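Local atomic coordinates of NEQ263 (Nanoarchaeum equitans Kin4-M, PDB entry 5BN3), a protein that probably binds ATP as the B subunit of an archaeal ATP synthase core complex, in which it helps to bind ADP at its interface with the alpha chain. Residues T295-Q307 against P316-A328. Sequence-based numbering, arbitrary orientation.
Sequences TGYITEGQYVLSQ and PPIDLLKSLSRLA. With ADP (adenosine-5'-diphosphate), chain C; SO4 (sulfate ion), chain X.
Arg326 lies across Glu300 at the end of a short antiparallel pairing, where strand 324-325 joins strand 301-304 at the edge of the P-loop NTPase sheet. From CB, 3.6 Å from Glu300 O, the chain runs on with CG against Glu300 C and CD over Glu300 CA. Extended from CG to NE, it carries the guanidinium beyond the strand: NE gives a weak bond to Thr299 O, and NH2 donates to Gly296 O at 3.2 Å, 18° out of the guanidinium plane. Arg326 NH1 turns to the ADP, 2.7 Å from ADP O3B, with weak bonds to O2A and O3A. Lys229 of the neighbouring alpha chain also binds this nucleotide, so Arg326 reaches into a site at the subunit interface, as an arginine finger does. With an alanine here, the ADP phosphates would probably lose this partner, and Gly296 O this donor. Farther along, Gln302 and Leu324 form a hydrogen-bonded pair, and the Gln302 side chain, bent at chi2 (-76°), brings NE2 back to Lys322 O. At the other end of the pairing, Ser323 OG donates to Asp319 O and accepts from Val304 N at 2.9 Å, with an N-H...O angle of 167°.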
ATOM      1  N   THR B 295       7.452  20.085   1.236  1.00 28.83           N
ATOM      2  CA  THR B 295       7.943  21.304   1.872  1.00 29.51           C
ATOM      3  C   THR B 295       9.464  21.261   1.976  1.00 28.62           C
ATOM      4  O   THR B 295      10.144  22.267   1.748  1.00 29.02           O
ATOM      5  CB  THR B 295       7.318  21.496   3.266  1.00 33.56           C
ATOM      6  OG1 THR B 295       5.903  21.685   3.127  1.00 32.16           O
ATOM      7  CG2 THR B 295       7.917  22.706   3.971  1.00 32.10           C
ATOM      8  N   GLY B 296       9.997  20.089   2.308  1.00 30.18           N
ATOM      9  CA  GLY B 296      11.435  19.898   2.359  1.00 31.99           C
ATOM     10  C   GLY B 296      12.094  20.191   1.024  1.00 31.34           C
ATOM     11  O   GLY B 296      13.182  20.767   0.979  1.00 29.79           O
ATOM     12  N   TYR B 297      11.432  19.804  -0.064  1.00 28.63           N
ATOM     13  CA  TYR B 297      11.950  20.046  -1.411  1.00 26.31           C
ATOM     14  C   TYR B 297      11.876  21.511  -1.843  1.00 27.85           C
ATOM     15  O   TYR B 297      12.435  21.884  -2.878  1.00 30.26           O
ATOM     16  CB  TYR B 297      11.199  19.187  -2.437  1.00 26.87           C
ATOM     17  CG  TYR B 297      11.730  17.780  -2.610  1.00 27.12           C
ATOM     18  CD1 TYR B 297      13.001  17.554  -3.113  1.00 34.27           C
ATOM     19  CD2 TYR B 297      10.943  16.680  -2.301  1.00 28.04           C
ATOM     20  CE1 TYR B 297      13.484  16.269  -3.280  1.00 30.36           C
ATOM     21  CE2 TYR B 297      11.419  15.390  -2.469  1.00 27.31           C
ATOM     22  CZ  TYR B 297      12.690  15.195  -2.960  1.00 33.69           C
ATOM     23  OH  TYR B 297      13.180  13.920  -3.136  1.00 33.48           O
ATOM     24  N   ILE B 298      11.181  22.338  -1.065  1.00 30.80           N
ATOM     25  CA  ILE B 298      10.995  23.745  -1.427  1.00 31.35           C
ATOM     26  C   ILE B 298      11.721  24.726  -0.505  1.00 25.61           C
ATOM     27  O   ILE B 298      12.473  25.580  -0.975  1.00 32.47           O
ATOM     28  CB  ILE B 298       9.502  24.125  -1.471  1.00 33.23           C
ATOM     29  CG1 ILE B 298       8.771  23.250  -2.489  1.00 29.08           C
ATOM     30  CG2 ILE B 298       9.339  25.592  -1.841  1.00 30.32           C
ATOM     31  CD1 ILE B 298       7.271  23.198  -2.277  1.00 32.66           C
ATOM     32  N   THR B 299      11.484  24.624   0.800  1.00 30.46           N
ATOM     33  CA  THR B 299      12.147  25.520   1.748  1.00 32.47           C
ATOM     34  C   THR B 299      13.658  25.328   1.720  1.00 27.30           C
ATOM     35  O   THR B 299      14.156  24.292   1.275  1.00 31.31           O
ATOM     36  CB  THR B 299      11.609  25.369   3.196  1.00 36.08           C
ATOM     37  OG1 THR B 299      11.822  24.031   3.663  1.00 34.93           O
ATOM     38  CG2 THR B 299      10.128  25.701   3.254  1.00 30.37           C
ATOM     39  N   GLU B 300      14.386  26.336   2.189  1.00 29.82           N
ATOM     40  CA  GLU B 300      15.839  26.275   2.178  1.00 32.23           C
ATOM     41  C   GLU B 300      16.341  25.687   3.490  1.00 33.49           C
ATOM     42  O   GLU B 300      17.179  26.272   4.178  1.00 35.61           O
ATOM     43  CB  GLU B 300      16.430  27.658   1.890  1.00 31.71           C
ATOM     44  CG  GLU B 300      16.209  28.090   0.441  1.00 33.02           C
ATOM     45  CD  GLU B 300      16.154  29.594   0.249  1.00 51.78           C
ATOM     46  OE1 GLU B 300      16.052  30.334   1.252  1.00 44.38           O
ATOM     47  OE2 GLU B 300      16.204  30.036  -0.920  1.00 45.74           O
ATOM     48  N   GLY B 301      15.813  24.512   3.816  1.00 34.80           N
ATOM     49  CA  GLY B 301      16.158  23.830   5.045  1.00 31.74           C
ATOM     50  C   GLY B 301      14.974  23.690   5.979  1.00 35.64           C
ATOM     51  O   GLY B 301      13.864  24.141   5.676  1.00 26.10           O
ATOM     52  N   GLN B 302      15.210  23.060   7.125  1.00 26.25           N
ATOM     53  CA  GLN B 302      14.155  22.857   8.105  1.00 25.77           C
ATOM     54  C   GLN B 302      14.729  22.567   9.482  1.00 32.42           C
ATOM     55  O   GLN B 302      15.798  21.965   9.605  1.00 29.57           O
ATOM     56  CB  GLN B 302      13.228  21.713   7.668  1.00 33.81           C
ATOM     57  CG  GLN B 302      13.878  20.326   7.666  1.00 37.25           C
ATOM     58  CD  GLN B 302      14.801  20.099   6.486  1.00 40.02           C
ATOM     59  OE1 GLN B 302      14.547  20.583   5.382  1.00 32.52           O
ATOM     60  NE2 GLN B 302      15.881  19.353   6.713  1.00 31.25           N
ATOM     61  N   TYR B 303      14.020  23.009  10.515  1.00 29.15           N
ATOM     62  CA  TYR B 303      14.346  22.618  11.880  1.00 33.26           C
ATOM     63  C   TYR B 303      13.404  21.492  12.304  1.00 30.83           C
ATOM     64  O   TYR B 303      12.193  21.690  12.416  1.00 31.95           O
ATOM     65  CB  TYR B 303      14.228  23.811  12.831  1.00 30.33           C
ATOM     66  CG  TYR B 303      15.083  24.996  12.431  1.00 32.86           C
ATOM     67  CD1 TYR B 303      16.460  24.875  12.317  1.00 34.44           C
ATOM     68  CD2 TYR B 303      14.513  26.236  12.180  1.00 36.26           C
ATOM     69  CE1 TYR B 303      17.246  25.953  11.954  1.00 33.76           C
ATOM     70  CE2 TYR B 303      15.294  27.323  11.818  1.00 41.41           C
ATOM     71  CZ  TYR B 303      16.659  27.172  11.708  1.00 39.65           C
ATOM     72  OH  TYR B 303      17.446  28.239  11.346  1.00 31.35           O
ATOM     73  N   VAL B 304      13.964  20.309  12.531  1.00 29.59           N
ATOM     74  CA  VAL B 304      13.157  19.133  12.829  1.00 28.99           C
ATOM     75  C   VAL B 304      13.138  18.837  14.322  1.00 36.29           C
ATOM     76  O   VAL B 304      14.193  18.703  14.946  1.00 31.19           O
ATOM     77  CB  VAL B 304      13.676  17.901  12.063  1.00 35.01           C
ATOM     78  CG1 VAL B 304      12.846  16.668  12.402  1.00 32.23           C
ATOM     79  CG2 VAL B 304      13.651  18.167  10.569  1.00 33.33           C
ATOM     80  N   LEU B 305      11.941  18.740  14.893  1.00 28.28           N
ATOM     81  CA  LEU B 305      11.805  18.448  16.318  1.00 34.59           C
ATOM     82  C   LEU B 305      11.783  16.942  16.576  1.00 34.62           C
ATOM     83  O   LEU B 305      11.299  16.166  15.748  1.00 32.16           O
ATOM     84  CB  LEU B 305      10.561  19.125  16.901  1.00 29.53           C
ATOM     85  CG  LEU B 305      10.764  20.499  17.550  1.00 48.69           C
ATOM     86  CD1 LEU B 305      11.804  21.317  16.815  1.00 36.35           C
ATOM     87  CD2 LEU B 305       9.453  21.270  17.631  1.00 44.74           C
ATOM     88  N   SER B 306      12.313  16.535  17.727  1.00 34.63           N
ATOM     89  CA  SER B 306      12.526  15.119  18.026  1.00 29.91           C
ATOM     90  C   SER B 306      11.722  14.641  19.234  1.00 36.63           C
ATOM     91  O   SER B 306      11.811  15.218  20.321  1.00 35.78           O
ATOM     92  CB  SER B 306      14.022  14.858  18.248  1.00 38.00           C
ATOM     93  OG  SER B 306      14.247  13.597  18.856  1.00 37.38           O
ATOM     94  N   GLN B 307      10.941  13.584  19.034  1.00 31.63           N
ATOM     95  CA  GLN B 307      10.164  12.971  20.106  1.00 31.24           C
ATOM     96  C   GLN B 307      11.089  12.439  21.196  1.00 32.90           C
ATOM     97  O   GLN B 307      10.780  12.522  22.384  1.00 39.56           O
ATOM     98  CB  GLN B 307       9.321  11.823  19.543  1.00 43.42           C
ATOM     99  CG  GLN B 307       7.830  11.937  19.803  1.00 60.66           C
ATOM    100  CD  GLN B 307       7.025  10.956  18.970  1.00 77.95           C
ATOM    101  OE1 GLN B 307       7.441   9.817  18.754  1.00 64.61           O
ATOM    102  NE2 GLN B 307       5.870  11.400  18.486  1.00 60.09           N
ATOM    103  N   PRO B 316      14.988  23.287  23.481  1.00 37.04           N
ATOM    104  CA  PRO B 316      14.108  22.854  22.390  1.00 39.38           C
ATOM    105  C   PRO B 316      14.561  21.519  21.812  1.00 39.22           C
ATOM    106  O   PRO B 316      15.761  21.301  21.656  1.00 42.35           O
ATOM    107  CB  PRO B 316      14.267  23.967  21.355  1.00 41.04           C
ATOM    108  CG  PRO B 316      15.652  24.484  21.584  1.00 38.36           C
ATOM    109  CD  PRO B 316      15.912  24.357  23.060  1.00 37.26           C
ATOM    110  N   PRO B 317      13.606  20.633  21.492  1.00 35.69           N
ATOM    111  CA  PRO B 317      13.937  19.266  21.077  1.00 32.22           C
ATOM    112  C   PRO B 317      14.360  19.174  19.613  1.00 38.59           C
ATOM    113  O   PRO B 317      13.768  18.406  18.850  1.00 34.43           O
ATOM    114  CB  PRO B 317      12.621  18.520  21.298  1.00 36.98           C
ATOM    115  CG  PRO B 317      11.573  19.559  21.032  1.00 40.52           C
ATOM    116  CD  PRO B 317      12.149  20.869  21.512  1.00 40.24           C
ATOM    117  N   ILE B 318      15.389  19.926  19.240  1.00 33.39           N
ATOM    118  CA  ILE B 318      15.857  19.973  17.857  1.00 31.78           C
ATOM    119  C   ILE B 318      16.835  18.849  17.507  1.00 38.02           C
ATOM    120  O   ILE B 318      17.878  18.693  18.149  1.00 34.79           O
ATOM    121  CB  ILE B 318      16.516  21.336  17.546  1.00 37.08           C
ATOM    122  CG1 ILE B 318      15.464  22.447  17.581  1.00 36.94           C
ATOM    123  CG2 ILE B 318      17.200  21.310  16.192  1.00 35.54           C
ATOM    124  CD1 ILE B 318      16.018  23.830  17.296  1.00 41.25           C
ATOM    125  N   ASP B 319      16.488  18.070  16.485  1.00 32.12           N
ATOM    126  CA  ASP B 319      17.381  17.054  15.936  1.00 35.96           C
ATOM    127  C   ASP B 319      18.477  17.754  15.136  1.00 43.73           C
ATOM    128  O   ASP B 319      18.223  18.282  14.053  1.00 34.18           O
ATOM    129  CB  ASP B 319      16.588  16.090  15.041  1.00 39.78           C
ATOM    130  CG  ASP B 319      17.391  14.863  14.624  1.00 38.57           C
ATOM    131  OD1 ASP B 319      18.590  14.992  14.287  1.00 37.72           O
ATOM    132  OD2 ASP B 319      16.811  13.755  14.621  1.00 44.49           O
ATOM    133  N   LEU B 320      19.695  17.758  15.675  1.00 36.91           N
ATOM    134  CA  LEU B 320      20.812  18.485  15.070  1.00 33.71           C
ATOM    135  C   LEU B 320      21.208  17.955  13.697  1.00 30.93           C
ATOM    136  O   LEU B 320      21.769  18.687  12.882  1.00 35.44           O
ATOM    137  CB  LEU B 320      22.036  18.457  15.993  1.00 43.90           C
ATOM    138  CG  LEU B 320      22.058  19.420  17.179  1.00 49.43           C
ATOM    139  CD1 LEU B 320      23.339  19.254  17.981  1.00 42.83           C
ATOM    140  CD2 LEU B 320      21.930  20.847  16.692  1.00 41.24           C
ATOM    141  N   LEU B 321      20.914  16.686  13.439  1.00 30.16           N
ATOM    142  CA  LEU B 321      21.371  16.043  12.212  1.00 35.70           C
ATOM    143  C   LEU B 321      20.304  16.001  11.116  1.00 36.48           C
ATOM    144  O   LEU B 321      20.624  16.088   9.932  1.00 35.38           O
ATOM    145  CB  LEU B 321      21.920  14.647  12.514  1.00 40.82           C
ATOM    146  CG  LEU B 321      23.156  14.679  13.417  1.00 40.30           C
ATOM    147  CD1 LEU B 321      23.673  13.287  13.721  1.00 49.75           C
ATOM    148  CD2 LEU B 321      24.232  15.503  12.756  1.00 37.10           C
ATOM    149  N   LYS B 322      19.041  15.883  11.510  1.00 31.28           N
ATOM    150  CA  LYS B 322      17.948  15.932  10.542  1.00 43.09           C
ATOM    151  C   LYS B 322      17.653  17.363  10.113  1.00 35.40           C
ATOM    152  O   LYS B 322      17.096  17.597   9.040  1.00 34.79           O
ATOM    153  CB  LYS B 322      16.683  15.284  11.113  1.00 38.20           C
ATOM    154  CG  LYS B 322      16.750  13.769  11.213  1.00 50.88           C
ATOM    155  CD  LYS B 322      15.424  13.202  11.702  1.00 65.87           C
ATOM    156  CE  LYS B 322      15.478  11.688  11.850  1.00 65.94           C
ATOM    157  NZ  LYS B 322      14.222  11.151  12.448  1.00 68.32           N
ATOM    158  N   SER B 323      18.026  18.316  10.961  1.00 31.23           N
ATOM    159  CA  SER B 323      17.822  19.726  10.651  1.00 27.70           C
ATOM    160  C   SER B 323      18.852  20.212   9.638  1.00 37.33           C
ATOM    161  O   SER B 323      19.925  19.618   9.489  1.00 32.66           O
ATOM    162  CB  SER B 323      17.876  20.583  11.918  1.00 31.80           C
ATOM    163  OG  SER B 323      16.863  20.197  12.828  1.00 32.08           O
ATOM    164  N   LEU B 324      18.511  21.291   8.941  1.00 30.69           N
ATOM    165  CA  LEU B 324      19.348  21.811   7.871  1.00 29.25           C
ATOM    166  C   LEU B 324      19.022  23.266   7.578  1.00 32.24           C
ATOM    167  O   LEU B 324      17.858  23.654   7.546  1.00 32.99           O
ATOM    168  CB  LEU B 324      19.150  20.984   6.597  1.00 34.88           C
ATOM    169  CG  LEU B 324      19.784  21.547   5.320  1.00 39.60           C
ATOM    170  CD1 LEU B 324      21.295  21.523   5.427  1.00 31.04           C
ATOM    171  CD2 LEU B 324      19.323  20.785   4.082  1.00 42.85           C
ATOM    172  N   SER B 325      20.060  24.070   7.382  1.00 31.20           N
ATOM    173  CA  SER B 325      19.900  25.400   6.807  1.00 32.49           C
ATOM    174  C   SER B 325      20.761  25.445   5.554  1.00 35.38           C
ATOM    175  O   SER B 325      21.991  25.426   5.644  1.00 32.22           O
ATOM    176  CB  SER B 325      20.335  26.483   7.796  1.00 35.50           C
ATOM    177  OG  SER B 325      20.274  27.765   7.194  1.00 35.88           O
ATOM    178  N   ARG B 326      20.118  25.488   4.389  1.00 32.34           N
ATOM    179  CA  ARG B 326      20.833  25.398   3.113  1.00 40.58           C
ATOM    180  C   ARG B 326      21.785  26.557   2.862  1.00 39.53           C
ATOM    181  O   ARG B 326      22.857  26.373   2.289  1.00 41.54           O
ATOM    182  CB  ARG B 326      19.850  25.301   1.941  1.00 39.51           C
ATOM    183  CG  ARG B 326      19.274  23.920   1.718  1.00 48.87           C
ATOM    184  CD  ARG B 326      18.267  23.918   0.585  1.00 63.48           C
ATOM    185  NE  ARG B 326      17.252  22.883   0.767  1.00 57.53           N
ATOM    186  CZ  ARG B 326      17.365  21.636   0.321  1.00 48.40           C
ATOM    187  NH1 ARG B 326      18.453  21.264  -0.335  1.00 39.34           N
ATOM    188  NH2 ARG B 326      16.390  20.762   0.532  1.00 49.82           N
ATOM    189  N   LEU B 327      21.387  27.751   3.285  1.00 38.84           N
ATOM    190  CA  LEU B 327      22.144  28.958   2.974  1.00 39.12           C
ATOM    191  C   LEU B 327      23.110  29.337   4.091  1.00 41.49           C
ATOM    192  O   LEU B 327      23.845  30.314   3.970  1.00 38.27           O
ATOM    193  CB  LEU B 327      21.190  30.120   2.680  1.00 37.72           C
ATOM    194  CG  LEU B 327      20.151  29.888   1.579  1.00 48.39           C
ATOM    195  CD1 LEU B 327      19.340  31.146   1.320  1.00 45.59           C
ATOM    196  CD2 LEU B 327      20.827  29.433   0.308  1.00 48.69           C
ATOM    197  N   ALA B 328      23.115  28.547   5.162  1.00 39.87           N
ATOM    198  CA  ALA B 328      23.906  28.833   6.363  1.00 41.23           C
ATOM    199  C   ALA B 328      25.352  29.240   6.083  1.00 48.56           C
ATOM    200  O   ALA B 328      25.850  30.208   6.655  1.00 43.92           O
ATOM    201  CB  ALA B 328      23.872  27.640   7.301  1.00 40.10           C
TER
HETATM  202  PB  ADP C 601      19.172  18.924  -2.824  1.00 30.00           P
HETATM  203  O1B ADP C 601      19.408  17.454  -3.048  1.00 28.44           O
HETATM  204  O2B ADP C 601      19.314  19.777  -4.054  1.00 25.84           O
HETATM  205  O3B ADP C 601      17.948  19.216  -1.994  1.00 29.94           O
HETATM  206  PA  ADP C 601      21.407  20.585  -2.091  1.00 31.29           P
HETATM  207  O1A ADP C 601      22.195  20.412  -3.356  1.00 33.38           O
HETATM  208  O2A ADP C 601      20.631  21.856  -1.861  1.00 31.11           O
HETATM  209  O3A ADP C 601      20.429  19.318  -1.886  1.00 29.81           O
HETATM  210  O5' ADP C 601      22.420  20.382  -0.856  1.00 32.13           O
HETATM  211  C5' ADP C 601      21.910  20.294   0.474  1.00 33.85           C
HETATM  212  C4' ADP C 601      22.960  20.774   1.469  1.00 37.18           C
HETATM  213  O4' ADP C 601      24.125  19.941   1.405  1.00 36.24           O
HETATM  214  C3' ADP C 601      23.379  22.195   1.134  1.00 41.57           C
HETATM  215  O3' ADP C 601      23.233  23.017   2.296  1.00 46.11           O
HETATM  216  C2' ADP C 601      24.833  22.089   0.728  1.00 46.56           C
HETATM  217  O2' ADP C 601      25.611  23.143   1.295  1.00 68.69           O
HETATM  218  C1' ADP C 601      25.299  20.739   1.246  1.00 33.82           C
HETATM  219  N9  ADP C 601      26.218  20.118   0.263  1.00 38.00           N
HETATM  220  C8  ADP C 601      25.864  19.321  -0.763  1.00 35.07           C
HETATM  221  N7  ADP C 601      26.954  18.926  -1.469  1.00 32.95           N
HETATM  222  C5  ADP C 601      28.037  19.475  -0.887  1.00 39.51           C
HETATM  223  C6  ADP C 601      29.498  19.461  -1.127  1.00 33.84           C
HETATM  224  N6  ADP C 601      30.037  18.759  -2.158  1.00 35.37           N
HETATM  225  N1  ADP C 601      30.271  20.171  -0.274  1.00 36.50           N
HETATM  226  C2  ADP C 601      29.749  20.869   0.754  1.00 44.31           C
HETATM  227  N3  ADP C 601      28.435  20.926   1.028  1.00 40.99           N
HETATM  228  C4  ADP C 601      27.545  20.258   0.256  1.00 40.18           C
HETATM  229  S   SO4 X 512      13.331  10.508  17.105  1.00 65.50           S
HETATM  230  O1  SO4 X 512      14.259  11.630  17.070  1.00 68.09           O
HETATM  231  O2  SO4 X 512      14.085   9.265  17.208  1.00 67.54           O
HETATM  232  O3  SO4 X 512      12.518  10.515  15.894  1.00 68.30           O
HETATM  233  O4  SO4 X 512      12.451  10.649  18.257  1.00 48.58           O